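Local coordinates for flavin reductase domain protein, FMN-binding (Shewanella baltica, PDB 3HMZ) that binds flavin mononucleotide (FMN) and probably acts as an oxidoreductase with NAD or NADP as acceptor, as members of the flavoredoxin family are thought to do, at residues A[24-29]-A[82-87]; A[42-47]-A[113-118]; A[129-134]-A[167-172]; A[179-182]-A[188-191]. All coordinates share one frame; numbering follows the deposited sequence. Where two conformers were deposited one is given.

How the interactions relate
From the N terminus, loop 24-29 comes first, and the end of strand 79-84 later returns to it and closes interaction 1. Before that excursion is complete, strand 41-55 has begun the one that interaction 2 closes at 113-118, so the two cross. Interactions 3 and 4 follow in series, and nothing nests. Interaction 3 sets strand 131-138, the sheet neighbour of strand 79-84, against the short strand 168-169; it touches interaction 1 through the Ile82-Leu133 and Arg24-Gly167 pairs. Interaction 4 closes the short loop of the C-terminal hairpin by pairing its two arms, and meets interaction 1 at Val87 and His28. The four tie together the barrel sheet, its FMN-bearing strand and the hairpin that pairs with the second subunit.

Interaction 1. Residues A[24-29]-A[82-87]; sequences RLLNHG and IQVPTV
Leu26 and Val84 run past each other in opposite directions, methyl beside methyl, where the loop before strand 32-38 packs on the end of strand 79-84 in the split beta-barrel of this flavin reductase-like fold. Leu26 CD2 comes within 3.9 Å of Val84 CG2, and the same methyl reaches on to Ile82 CG2 at 4.2 Å. Ile82 and Val84, two residues apart on the strand, both turn their side chains toward the loop, so the leucine branch bears on the pair of them; Val32 of the adjoining strand also touches both Leu26 and Ile82. No hydrogen bond joins the two segments.

The loop keeps its shape by a type I turn from Leu26 to Gly29, closed by Gly29 N to Leu26 O at 3.0 Å, with Gly29 at positive phi. Within the turn, Asn27 OD1 hydrogen-bonds Trp49 of the second subunit, a residue that binds FMN, so the loop also reaches the dimer interface. Val84 holds CG1 opposite its backbone N (chi1 -178°), which leaves CG2 as the branch facing the loop. That methyl sits 3.7 Å from Leu25 O, a buried carbonyl oxygen with no hydrogen-bonding partner in the model.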
loop_
_atom_site.group_PDB
_atom_site.type_symbol
_atom_site.label_atom_id
_atom_site.label_comp_id
_atom_site.label_asym_id
_atom_site.label_seq_id
_atom_site.Cartn_x
_atom_site.Cartn_y
_atom_site.Cartn_z
ATOM N N ARG A 24 -0.577 6.256 -10.068
ATOM C CA ARG A 24 -0.652 4.877 -10.580
ATOM C C ARG A 24 0.635 4.077 -10.355
ATOM O O ARG A 24 0.619 2.857 -10.306
ATOM C CB ARG A 24 -1.012 4.860 -12.046
ATOM C CG ARG A 24 -2.409 5.398 -12.284
ATOM C CD ARG A 24 -2.766 5.275 -13.690
ATOM N NE ARG A 24 -4.072 5.867 -13.980
ATOM C CZ ARG A 24 -4.594 5.904 -15.195
ATOM N NH1 ARG A 24 -3.916 5.451 -16.235
ATOM N NH2 ARG A 24 -5.788 6.459 -15.372
ATOM N N LEU A 25 1.748 4.794 -10.182
ATOM C CA LEU A 25 3.026 4.165 -9.931
ATOM C C LEU A 25 3.015 3.400 -8.590
ATOM O O LEU A 25 3.841 2.508 -8.380
ATOM C CB LEU A 25 4.157 5.209 -9.944
ATOM C CG LEU A 25 4.331 5.915 -11.297
ATOM C CD1 LEU A 25 5.309 7.110 -11.195
ATOM C CD2 LEU A 25 4.767 4.948 -12.415
ATOM N N LEU A 26 2.146 3.808 -7.652
ATOM C CA LEU A 26 2.082 3.203 -6.336
ATOM C C LEU A 26 0.769 2.487 -6.054
ATOM O O LEU A 26 0.583 1.989 -4.953
ATOM C CB LEU A 26 2.292 4.273 -5.258
ATOM C CG LEU A 26 3.597 5.045 -5.323
ATOM C CD1 LEU A 26 3.668 6.088 -4.226
ATOM C CD2 LEU A 26 4.823 4.106 -5.280
ATOM N N ASN A 27 -0.166 2.497 -7.009
ATOM C CA ASN A 27 -1.537 2.057 -6.719
ATOM C C ASN A 27 -1.667 0.593 -6.318
ATOM O O ASN A 27 -2.511 0.256 -5.485
ATOM C CB ASN A 27 -2.466 2.411 -7.874
ATOM C CG ASN A 27 -3.695 3.156 -7.437
ATOM O OD1 ASN A 27 -3.673 3.872 -6.457
ATOM N ND2 ASN A 27 -4.749 3.051 -8.219
ATOM N N HIS A 28 -0.779 -0.233 -6.877
ATOM C CA HIS A 28 -0.730 -1.649 -6.586
ATOM C C HIS A 28 -0.006 -1.987 -5.257
ATOM O O HIS A 28 0.155 -3.159 -4.918
ATOM C CB HIS A 28 -0.140 -2.419 -7.754
ATOM C CG HIS A 28 1.267 -2.059 -8.069
ATOM N ND1 HIS A 28 1.660 -0.772 -8.390
ATOM C CD2 HIS A 28 2.358 -2.838 -8.202
ATOM C CE1 HIS A 28 2.959 -0.774 -8.643
ATOM N NE2 HIS A 28 3.410 -2.017 -8.526
ATOM N N GLY A 29 0.409 -0.951 -4.507
ATOM C CA GLY A 29 0.990 -1.092 -3.195
ATOM C C GLY A 29 2.383 -1.725 -3.102
ATOM O O GLY A 29 2.662 -2.479 -2.167
ATOM N N ILE A 82 10.720 8.757 -3.690
ATOM C CA ILE A 82 10.089 7.426 -3.528
ATOM C C ILE A 82 10.279 6.739 -4.869
ATOM O O ILE A 82 9.970 7.293 -5.922
ATOM C CB ILE A 82 8.596 7.524 -3.202
ATOM C CG1 ILE A 82 8.398 8.171 -1.817
ATOM C CG2 ILE A 82 7.899 6.156 -3.272
ATOM C CD1 ILE A 82 9.005 7.378 -0.661
ATOM N N GLN A 83 10.830 5.538 -4.838
ATOM C CA GLN A 83 11.070 4.795 -6.062
ATOM C C GLN A 83 10.710 3.334 -5.881
ATOM O O GLN A 83 10.769 2.799 -4.788
ATOM C CB GLN A 83 12.515 4.980 -6.566
ATOM C CG GLN A 83 13.618 4.713 -5.538
ATOM C CD GLN A 83 14.368 5.943 -5.166
ATOM O OE1 GLN A 83 15.111 6.463 -6.018
ATOM N NE2 GLN A 83 14.222 6.399 -3.914
ATOM N N VAL A 84 10.308 2.719 -6.984
ATOM C CA VAL A 84 9.787 1.362 -7.008
ATOM C C VAL A 84 10.874 0.395 -7.433
ATOM O O VAL A 84 11.247 0.377 -8.614
ATOM C CB VAL A 84 8.563 1.279 -7.959
ATOM C CG1 VAL A 84 7.985 -0.114 -7.941
ATOM C CG2 VAL A 84 7.446 2.302 -7.551
ATOM N N PRO A 85 11.381 -0.423 -6.507
ATOM C CA PRO A 85 12.406 -1.386 -6.870
ATOM C C PRO A 85 11.803 -2.572 -7.649
ATOM O O PRO A 85 10.580 -2.767 -7.692
ATOM C CB PRO A 85 12.985 -1.809 -5.516
ATOM C CG PRO A 85 11.841 -1.706 -4.615
ATOM C CD PRO A 85 11.138 -0.448 -5.066
ATOM N N THR A 86 12.707 -3.320 -8.253
ATOM C CA THR A 86 12.378 -4.484 -9.051
ATOM C C THR A 86 12.796 -5.762 -8.336
ATOM O O THR A 86 13.590 -5.736 -7.399
ATOM C CB THR A 86 13.127 -4.448 -10.372
ATOM O OG1 THR A 86 14.517 -4.592 -10.086
ATOM C CG2 THR A 86 12.807 -3.189 -11.166
ATOM N N VAL A 87 12.295 -6.885 -8.844
ATOM C CA VAL A 87 12.718 -8.221 -8.373
ATOM C C VAL A 87 14.243 -8.373 -8.476
ATOM O O VAL A 87 14.857 -8.961 -7.600
ATOM C CB VAL A 87 11.973 -9.332 -9.120
ATOM C CG1 VAL A 87 12.699 -10.691 -8.964
ATOM C CG2 VAL A 87 10.538 -9.393 -8.637
#

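Interaction 2. Residues A[42-47]-A[113-118]; sequences DNVMAA and VELFEM. With FMN (flavin mononucleotide), chain B.
The ribityl hydroxyl O2' of FMN is gripped by one residue twice: it donates to Ala46 O at 2.8 Å and accepts a weak bond from Ala46 N at 3.2 Å. Ala46 lies on strand 41-55, which in this split-barrel fold carries the flavin along one side and residues 113-118 on the other. Asn43, with CG anti to the backbone N (chi1 -158°), which carries the amide to the phosphate, sends ND2 to oxygen O1P of FMN at 2.8 Å and an almost straight 173°. A leucine here would probably leave O1P without that amide donor and loosen the phosphate end of the cofactor. Between Asn43 and Ala46 on the strand, selenomethionine Met45 bends at chi3 to bring CE to 3.3 Å from FMN C2.

Val44 points the other way from Asn43, into the 113-118 segment. Its CG2 meets Val113 CG1 at 3.9 Å and Leu115 CD2 at 4.0 Å, a purely apolar contact that Leu108 of helix 107-111 also joins. Arg37 forms salt bridges with both Asp42 and Glu117, and probably eases the like charges of these two carboxylates. Asp42 slides past Leu115, its CB 3.6 Å from Leu115 CD1, with OD2 lying against the same methyl.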
loop_
_atom_site.group_PDB
_atom_site.type_symbol
_atom_site.label_atom_id
_atom_site.label_comp_id
_atom_site.label_asym_id
_atom_site.label_seq_id
_atom_site.Cartn_x
_atom_site.Cartn_y
_atom_site.Cartn_z
ATOM N N ASP A 42 23.945 11.341 1.012
ATOM C CA ASP A 42 22.774 10.613 0.504
ATOM C C ASP A 42 22.490 9.380 1.334
ATOM O O ASP A 42 23.379 8.767 1.927
ATOM C CB ASP A 42 23.029 10.199 -0.958
ATOM C CG ASP A 42 23.075 11.378 -1.902
ATOM O OD1 ASP A 42 22.266 12.293 -1.745
ATOM O OD2 ASP A 42 23.875 11.380 -2.857
ATOM N N ASN A 43 21.221 8.988 1.340
ATOM C CA ASN A 43 20.830 7.773 1.979
ATOM C C ASN A 43 19.624 7.162 1.275
ATOM O O ASN A 43 18.897 7.847 0.566
ATOM C CB ASN A 43 20.497 7.948 3.456
ATOM C CG ASN A 43 20.611 6.664 4.236
ATOM O OD1 ASN A 43 21.261 5.706 3.810
ATOM N ND2 ASN A 43 19.981 6.641 5.413
ATOM N N VAL A 44 19.492 5.860 1.457
ATOM C CA VAL A 44 18.384 5.080 0.921
ATOM C C VAL A 44 17.976 4.062 2.017
ATOM O O VAL A 44 18.826 3.426 2.616
ATOM C CB VAL A 44 18.786 4.312 -0.376
ATOM C CG1 VAL A 44 17.576 3.482 -0.939
ATOM C CG2 VAL A 44 19.429 5.245 -1.432
HETATM N N MSE A 45 16.669 3.896 2.213
HETATM C CA MSE A 45 16.107 2.832 3.041
HETATM C C MSE A 45 14.910 2.201 2.322
HETATM O O MSE A 45 14.440 2.735 1.320
HETATM C CB MSE A 45 15.651 3.354 4.409
HETATM C CG MSE A 45 14.537 4.403 4.358
HETATM SE SE MSE A 45 13.830 4.848 6.079
HETATM C CE MSE A 45 12.118 3.976 6.001
ATOM N N ALA A 46 14.452 1.068 2.849
ATOM C CA ALA A 46 13.257 0.392 2.336
ATOM C C ALA A 46 12.043 0.851 3.149
ATOM O O ALA A 46 12.132 1.055 4.378
ATOM C CB ALA A 46 13.385 -1.111 2.400
ATOM N N ALA A 47 10.917 1.042 2.467
ATOM C CA ALA A 47 9.639 1.333 3.119
ATOM C C ALA A 47 8.498 0.557 2.475
ATOM O O ALA A 47 8.199 0.756 1.290
ATOM C CB ALA A 47 9.298 2.839 3.138
ATOM N N VAL A 113 23.990 0.051 -3.970
ATOM C CA VAL A 113 23.130 1.101 -4.463
ATOM C C VAL A 113 23.904 2.069 -5.341
ATOM O O VAL A 113 24.848 2.715 -4.868
ATOM C CB VAL A 113 22.520 1.907 -3.300
ATOM C CG1 VAL A 113 21.676 3.101 -3.812
ATOM C CG2 VAL A 113 21.674 0.973 -2.398
ATOM N N GLU A 114 23.474 2.199 -6.588
ATOM C CA GLU A 114 24.008 3.146 -7.562
ATOM C C GLU A 114 23.004 4.296 -7.672
ATOM O O GLU A 114 21.832 4.059 -7.923
ATOM C CB GLU A 114 24.238 2.500 -8.923
ATOM C CG GLU A 114 24.683 3.466 -9.991
ATOM C CD GLU A 114 24.743 2.835 -11.340
ATOM O OE1 GLU A 114 25.207 1.703 -11.429
ATOM O OE2 GLU A 114 24.330 3.501 -12.318
ATOM N N LEU A 115 23.461 5.516 -7.439
ATOM C CA LEU A 115 22.623 6.695 -7.469
ATOM C C LEU A 115 22.848 7.546 -8.740
ATOM O O LEU A 115 23.935 7.549 -9.339
ATOM C CB LEU A 115 22.892 7.605 -6.266
ATOM C CG LEU A 115 22.628 6.974 -4.903
ATOM C CD1 LEU A 115 23.073 7.926 -3.805
ATOM C CD2 LEU A 115 21.156 6.564 -4.751
ATOM N N PHE A 116 21.819 8.299 -9.105
ATOM C CA PHE A 116 21.889 9.283 -10.171
ATOM C C PHE A 116 21.056 10.487 -9.815
ATOM O O PHE A 116 20.301 10.469 -8.846
ATOM C CB PHE A 116 21.478 8.688 -11.526
ATOM C CG PHE A 116 19.992 8.328 -11.663
ATOM C CD1 PHE A 116 19.474 7.143 -11.179
ATOM C CD2 PHE A 116 19.110 9.199 -12.291
ATOM C CE1 PHE A 116 18.117 6.820 -11.331
ATOM C CE2 PHE A 116 17.764 8.897 -12.467
ATOM C CZ PHE A 116 17.264 7.684 -11.978
ATOM N N GLU A 117 21.208 11.540 -10.598
ATOM C CA GLU A 117 20.467 12.798 -10.411
ATOM C C GLU A 117 19.603 13.063 -11.623
ATOM O O GLU A 117 19.956 12.687 -12.751
ATOM C CB GLU A 117 21.416 13.942 -10.162
ATOM C CG GLU A 117 22.112 13.790 -8.802
ATOM C CD GLU A 117 23.034 14.931 -8.458
ATOM O OE1 GLU A 117 23.478 15.654 -9.365
ATOM O OE2 GLU A 117 23.378 15.048 -7.269
HETATM N N MSE A 118 18.491 13.751 -11.403
HETATM C CA MSE A 118 17.517 13.932 -12.483
HETATM C C MSE A 118 16.717 15.183 -12.385
HETATM O O MSE A 118 16.316 15.513 -11.299
HETATM C CB MSE A 118 16.487 12.751 -12.389
HETATM C CG MSE A 118 16.096 12.348 -13.723
HETATM SE SE MSE A 118 14.883 11.036 -14.146
HETATM C CE MSE A 118 14.382 10.164 -12.502
HETATM N N1 FMN B . 11.107 1.415 8.144
HETATM C C2 FMN B . 10.182 2.428 8.243
HETATM O O2 FMN B . 10.402 3.365 9.010
HETATM N N3 FMN B . 9.047 2.381 7.457
HETATM C C4 FMN B . 8.772 1.355 6.606
HETATM O O4 FMN B . 7.699 1.382 5.948
HETATM C C4A FMN B . 9.715 0.317 6.532
HETATM N N5 FMN B . 9.523 -0.754 5.678
HETATM C C5A FMN B . 10.518 -1.689 5.432
HETATM C C6 FMN B . 10.373 -2.660 4.429
HETATM C C7 FMN B . 11.360 -3.612 4.196
HETATM C C7M FMN B . 11.199 -4.629 3.110
HETATM C C8 FMN B . 12.515 -3.597 4.982
HETATM C C8M FMN B . 13.616 -4.618 4.774
HETATM C C9 FMN B . 12.649 -2.624 5.962
HETATM C C9A FMN B . 11.687 -1.659 6.223
HETATM N N10 FMN B . 11.817 -0.668 7.191
HETATM C C10 FMN B . 10.881 0.349 7.298
HETATM C "C1'" FMN B . 13.081 -0.503 7.991
HETATM C "C2'" FMN B . 14.086 0.511 7.429
HETATM O "O2'" FMN B . 14.249 0.380 6.007
HETATM C "C3'" FMN B . 15.395 0.253 8.165
HETATM O "O3'" FMN B . 15.219 0.575 9.542
HETATM C "C4'" FMN B . 16.621 0.936 7.525
HETATM O "O4'" FMN B . 17.772 0.252 8.009
HETATM C "C5'" FMN B . 16.741 2.417 7.827
HETATM O "O5'" FMN B . 17.955 2.875 7.230
HETATM P P FMN B . 18.561 4.301 7.633
HETATM O O1P FMN B . 19.917 4.296 6.949
HETATM O O2P FMN B . 17.645 5.401 7.175
HETATM O O3P FMN B . 18.682 4.347 9.134
#

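Interaction 3. Residues A[129-134]-A[167-172]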
loop_
_atom_site.group_PDB
_atom_site.type_symbol
_atom_site.label_atom_id
_atom_site.label_comp_id
_atom_site.label_asym_id
_atom_site.label_seq_id
_atom_site.Cartn_x
_atom_site.Cartn_y
_atom_site.Cartn_z
ATOM N N CYS A 129 15.592 1.047 -10.670
ATOM C CA CYS A 129 14.189 0.974 -10.265
ATOM C C CYS A 129 13.315 1.141 -11.512
ATOM O O CYS A 129 13.806 1.501 -12.598
ATOM C CB CYS A 129 13.876 2.079 -9.271
ATOM S SG CYS A 129 14.801 1.879 -7.721
ATOM N N SER A 130 12.036 0.831 -11.355
ATOM C CA SER A 130 11.084 0.989 -12.447
ATOM C C SER A 130 10.459 2.383 -12.521
ATOM O O SER A 130 9.975 2.763 -13.576
ATOM C CB SER A 130 10.000 -0.072 -12.384
ATOM O OG SER A 130 9.313 0.014 -11.170
ATOM N N ALA A 131 10.405 3.087 -11.392
ATOM C CA ALA A 131 9.719 4.369 -11.331
ATOM C C ALA A 131 10.235 5.166 -10.162
ATOM O O ALA A 131 10.703 4.583 -9.167
ATOM C CB ALA A 131 8.184 4.124 -11.171
ATOM N N TRP A 132 10.158 6.499 -10.296
ATOM C CA TRP A 132 10.642 7.440 -9.304
ATOM C C TRP A 132 9.662 8.602 -9.174
ATOM O O TRP A 132 9.142 9.082 -10.186
ATOM C CB TRP A 132 11.989 8.020 -9.707
ATOM C CG TRP A 132 13.065 7.020 -10.036
ATOM C CD1 TRP A 132 14.066 6.604 -9.211
ATOM C CD2 TRP A 132 13.267 6.351 -11.287
ATOM N NE1 TRP A 132 14.860 5.682 -9.852
ATOM C CE2 TRP A 132 14.383 5.503 -11.126
ATOM C CE3 TRP A 132 12.588 6.347 -12.499
ATOM C CZ2 TRP A 132 14.846 4.712 -12.148
ATOM C CZ3 TRP A 132 13.041 5.573 -13.508
ATOM C CH2 TRP A 132 14.165 4.756 -13.328
ATOM N N LEU A 133 9.445 9.043 -7.935
ATOM C CA LEU A 133 8.588 10.154 -7.609
ATOM C C LEU A 133 9.376 11.126 -6.715
ATOM O O LEU A 133 9.791 10.749 -5.605
ATOM C CB LEU A 133 7.329 9.669 -6.892
ATOM C CG LEU A 133 6.429 8.649 -7.626
ATOM C CD1 LEU A 133 6.857 7.188 -7.440
ATOM C CD2 LEU A 133 4.953 8.808 -7.168
ATOM N N ALA A 134 9.594 12.354 -7.200
ATOM C CA ALA A 134 10.246 13.423 -6.416
ATOM C C ALA A 134 9.178 14.041 -5.500
ATOM O O ALA A 134 8.104 14.407 -5.969
ATOM C CB ALA A 134 10.831 14.439 -7.316
ATOM N N GLY A 167 0.705 5.913 -18.858
ATOM C CA GLY A 167 -0.140 5.800 -17.687
ATOM C C GLY A 167 -0.485 4.431 -17.160
ATOM O O GLY A 167 -1.346 4.341 -16.298
ATOM N N HIS A 168 0.128 3.374 -17.680
ATOM C CA HIS A 168 -0.154 2.013 -17.227
ATOM C C HIS A 168 1.094 1.165 -17.067
ATOM O O HIS A 168 2.070 1.309 -17.793
ATOM C CB HIS A 168 -1.083 1.292 -18.206
ATOM C CG HIS A 168 -2.403 1.981 -18.383
ATOM N ND1 HIS A 168 -3.488 1.715 -17.584
ATOM C CD2 HIS A 168 -2.771 3.000 -19.196
ATOM C CE1 HIS A 168 -4.492 2.512 -17.933
ATOM N NE2 HIS A 168 -4.080 3.307 -18.911
ATOM N N TRP A 169 1.020 0.269 -16.099
ATOM C CA TRP A 169 2.023 -0.741 -15.910
ATOM C C TRP A 169 1.854 -1.794 -16.984
ATOM O O TRP A 169 0.722 -2.035 -17.459
ATOM C CB TRP A 169 1.910 -1.405 -14.530
ATOM C CG TRP A 169 2.345 -0.536 -13.412
ATOM C CD1 TRP A 169 1.560 0.170 -12.592
ATOM C CD2 TRP A 169 3.700 -0.270 -13.009
ATOM N NE1 TRP A 169 2.311 0.832 -11.642
ATOM C CE2 TRP A 169 3.639 0.610 -11.903
ATOM C CE3 TRP A 169 4.946 -0.669 -13.485
ATOM C CZ2 TRP A 169 4.772 1.051 -11.236
ATOM C CZ3 TRP A 169 6.089 -0.204 -12.826
ATOM C CH2 TRP A 169 5.980 0.628 -11.703
ATOM N N HIS A 170 2.967 -2.433 -17.330
ATOM C CA HIS A 170 3.000 -3.489 -18.349
ATOM C C HIS A 170 3.848 -4.644 -17.848
ATOM O O HIS A 170 4.687 -5.151 -18.551
ATOM C CB HIS A 170 3.503 -2.906 -19.664
ATOM C CG HIS A 170 2.544 -1.954 -20.292
ATOM N ND1 HIS A 170 1.424 -2.394 -20.959
ATOM C CD2 HIS A 170 2.505 -0.606 -20.326
ATOM C CE1 HIS A 170 0.739 -1.348 -21.383
ATOM N NE2 HIS A 170 1.362 -0.255 -20.988
ATOM N N PHE A 171 3.596 -5.067 -16.599
ATOM C CA PHE A 171 4.402 -6.171 -16.024
ATOM C C PHE A 171 4.322 -7.469 -16.841
ATOM O O PHE A 171 5.316 -8.232 -16.919
ATOM C CB PHE A 171 3.984 -6.449 -14.578
ATOM C CG PHE A 171 4.267 -5.346 -13.648
ATOM C CD1 PHE A 171 5.587 -4.989 -13.351
ATOM C CD2 PHE A 171 3.238 -4.694 -12.965
ATOM C CE1 PHE A 171 5.835 -3.980 -12.427
ATOM C CE2 PHE A 171 3.507 -3.713 -12.062
ATOM C CZ PHE A 171 4.799 -3.355 -11.784
ATOM N N ASP A 172 3.146 -7.679 -17.455
ATOM C CA ASP A 172 2.929 -8.901 -18.220
ATOM C C ASP A 172 3.859 -9.018 -19.424
ATOM O O ASP A 172 4.265 -10.139 -19.752
ATOM C CB ASP A 172 1.452 -9.092 -18.618
ATOM C CG ASP A 172 0.927 -7.988 -19.531
ATOM O OD1 ASP A 172 1.351 -6.821 -19.394
ATOM O OD2 ASP A 172 0.053 -8.280 -20.365
#
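Ser130 carries OG between its backbone N and carbonyl carbon (chi1 59°), while Trp169 has CG beside its backbone N (chi1 -72°) and reaches across with the far end of its indole; these two torsions bring hydroxyl and ring together. The hydroxyl comes in at the ring's edge, close to its plane, with Ser130 OG 3.4 Å from Trp169 CH2. Ser130 CB lies in the ring plane too, 3.9 Å from Trp169 CZ3. Ala131 adds its methyl obliquely, Ala131 CB standing 4.2 Å from Trp169 CH2.

One face of the indole is taken by the neighbouring Phe171, whose CZ sits 3.2 Å above the plane toward the rim. His28 and Phe164 each make an edge-to-face contact with the same indole, and Tyr190 of the second subunit packs on it, so the ring is buried among aromatic groups close to the dimer interface. An alanine in place of Trp169 would probably open a gap beside Ser130 and Ala131 and leave the carbonyl of Arg24 without its indole N-H.

The contact thus joins the start of barrel strand 131-138 to the short strand 168-169. No hydrogen bond crosses it: Ser130 OG bonds to Val84 O, and Trp169 NE1 to Arg24 O. What remains between the segments is a hydroxyl oxygen facing the C-H edge of the indole, probably mildly favourable electrostatically, with the Ala131 methyl adding apolar contact.

Interaction 4. Residues A[179-182]-A[188-191]; sequences RSLH and QFYA
His182 and Tyr190 exchange two backbone hydrogen bonds, His182 N to Tyr190 O at 2.8 Å and Tyr190 N to His182 O at 2.9 Å. The second is nearly straight at 172°, the first bent to 130°. They make this a hydrogen-bonded antiparallel pair, and the adjoining Leu181-Ala191 pair is non-hydrogen-bonded; there Ala191 CA approaches Ser180 O at 3.2 Å as a CA-H...O contact.

With CG beside the backbone N (chi1 -57°), the His182 imidazole reaches back to Ser180, its NE2 2.8 Å from Ser180 OG. That hydroxyl also bonds to His28, and His182 ND1 reaches the backbone oxygen of His28 in the second subunit, which leaves the ring held at both nitrogens. Tyr190 O lies at the imidazole edge, in its plane.

On the face with Leu181 and Ala191, Leu181 crosses Phe189 obliquely, Leu181 CB standing 3.9 Å from Phe189 CD2. Phe189 also touches the flavin, whose C7M methyl comes in at a slant to within 3.6 Å of Phe189 CE2. On the other face, the Gln188 amide stands steeply on the Tyr190 ring, its NE2 end directed at it, 3.3 Å above the plane and over the centre.

Residues 188-190 pair in turn with an antiparallel strand of the second subunit. The unit is therefore a beta hairpin that continues its sheet across the dimer interface and lends one phenylalanine to the FMN pocket.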
loop_
_atom_site.group_PDB
_atom_site.type_symbol
_atom_site.label_atom_id
_atom_site.label_comp_id
_atom_site.label_asym_id
_atom_site.label_seq_id
_atom_site.Cartn_x
_atom_site.Cartn_y
_atom_site.Cartn_z
ATOM N N ARG A 179 9.402 -6.841 -12.309
ATOM C CA ARG A 179 8.218 -6.822 -11.448
ATOM C C ARG A 179 8.522 -6.138 -10.104
ATOM O O ARG A 179 9.660 -6.159 -9.594
ATOM C CB ARG A 179 7.671 -8.237 -11.253
ATOM C CG ARG A 179 6.928 -8.723 -12.472
ATOM C CD ARG A 179 6.609 -10.198 -12.528
ATOM N NE ARG A 179 5.908 -10.460 -13.785
ATOM C CZ ARG A 179 4.608 -10.234 -13.976
ATOM N NH1 ARG A 179 3.866 -9.794 -13.002
ATOM N NH2 ARG A 179 4.042 -10.465 -15.156
ATOM N N SER A 180 7.496 -5.489 -9.530
ATOM C CA SER A 180 7.635 -4.863 -8.229
ATOM C C SER A 180 7.616 -5.911 -7.114
ATOM O O SER A 180 7.161 -7.045 -7.310
ATOM C CB SER A 180 6.546 -3.811 -8.014
ATOM O OG SER A 180 5.231 -4.334 -8.248
ATOM N N LEU A 181 8.161 -5.505 -5.975
ATOM C CA LEU A 181 8.261 -6.292 -4.781
ATOM C C LEU A 181 7.298 -5.789 -3.728
ATOM O O LEU A 181 7.132 -4.596 -3.553
ATOM C CB LEU A 181 9.671 -6.213 -4.216
ATOM C CG LEU A 181 10.787 -6.908 -4.989
ATOM C CD1 LEU A 181 12.190 -6.455 -4.450
ATOM C CD2 LEU A 181 10.623 -8.430 -4.896
ATOM N N HIS A 182 6.705 -6.757 -3.013
ATOM C CA HIS A 182 5.639 -6.523 -2.026
ATOM C C HIS A 182 6.006 -7.306 -0.780
ATOM O O HIS A 182 5.883 -8.514 -0.736
ATOM C CB HIS A 182 4.285 -6.914 -2.634
ATOM C CG HIS A 182 3.964 -6.176 -3.902
ATOM N ND1 HIS A 182 3.025 -5.169 -3.954
ATOM C CD2 HIS A 182 4.528 -6.224 -5.135
ATOM C CE1 HIS A 182 3.004 -4.663 -5.180
ATOM N NE2 HIS A 182 3.934 -5.262 -5.902
ATOM N N GLN A 188 11.192 -12.247 3.105
ATOM C CA GLN A 188 10.186 -12.723 2.166
ATOM C C GLN A 188 9.293 -11.625 1.593
ATOM O O GLN A 188 8.685 -10.839 2.315
ATOM C CB GLN A 188 9.366 -13.829 2.801
ATOM C CG GLN A 188 8.495 -14.635 1.806
ATOM C CD GLN A 188 7.118 -14.076 1.702
ATOM O OE1 GLN A 188 6.498 -13.792 2.730
ATOM N NE2 GLN A 188 6.589 -13.953 0.479
ATOM N N PHE A 189 9.236 -11.640 0.274
ATOM C CA PHE A 189 8.459 -10.741 -0.554
ATOM C C PHE A 189 7.679 -11.543 -1.580
ATOM O O PHE A 189 8.006 -12.682 -1.891
ATOM C CB PHE A 189 9.379 -9.836 -1.391
ATOM C CG PHE A 189 10.321 -8.936 -0.606
ATOM C CD1 PHE A 189 11.486 -9.450 -0.012
ATOM C CD2 PHE A 189 10.122 -7.559 -0.567
ATOM C CE1 PHE A 189 12.364 -8.636 0.685
ATOM C CE2 PHE A 189 11.034 -6.712 0.116
ATOM C CZ PHE A 189 12.156 -7.254 0.716
ATOM N N TYR A 190 6.627 -10.937 -2.083
ATOM C CA TYR A 190 5.954 -11.420 -3.280
ATOM C C TYR A 190 6.192 -10.418 -4.397
ATOM O O TYR A 190 6.153 -9.204 -4.187
ATOM C CB TYR A 190 4.457 -11.575 -3.095
ATOM C CG TYR A 190 4.080 -12.662 -2.184
ATOM C CD1 TYR A 190 4.074 -13.965 -2.610
ATOM C CD2 TYR A 190 3.698 -12.389 -0.881
ATOM C CE1 TYR A 190 3.736 -15.020 -1.726
ATOM C CE2 TYR A 190 3.333 -13.395 -0.009
ATOM C CZ TYR A 190 3.353 -14.713 -0.433
ATOM O OH TYR A 190 2.980 -15.730 0.429
ATOM N N ALA A 191 6.456 -10.937 -5.586
ATOM C CA ALA A 191 6.465 -10.123 -6.793
ATOM C C ALA A 191 5.024 -9.899 -7.223
ATOM O O ALA A 191 4.142 -10.727 -6.955
ATOM C CB ALA A 191 7.249 -10.823 -7.920
#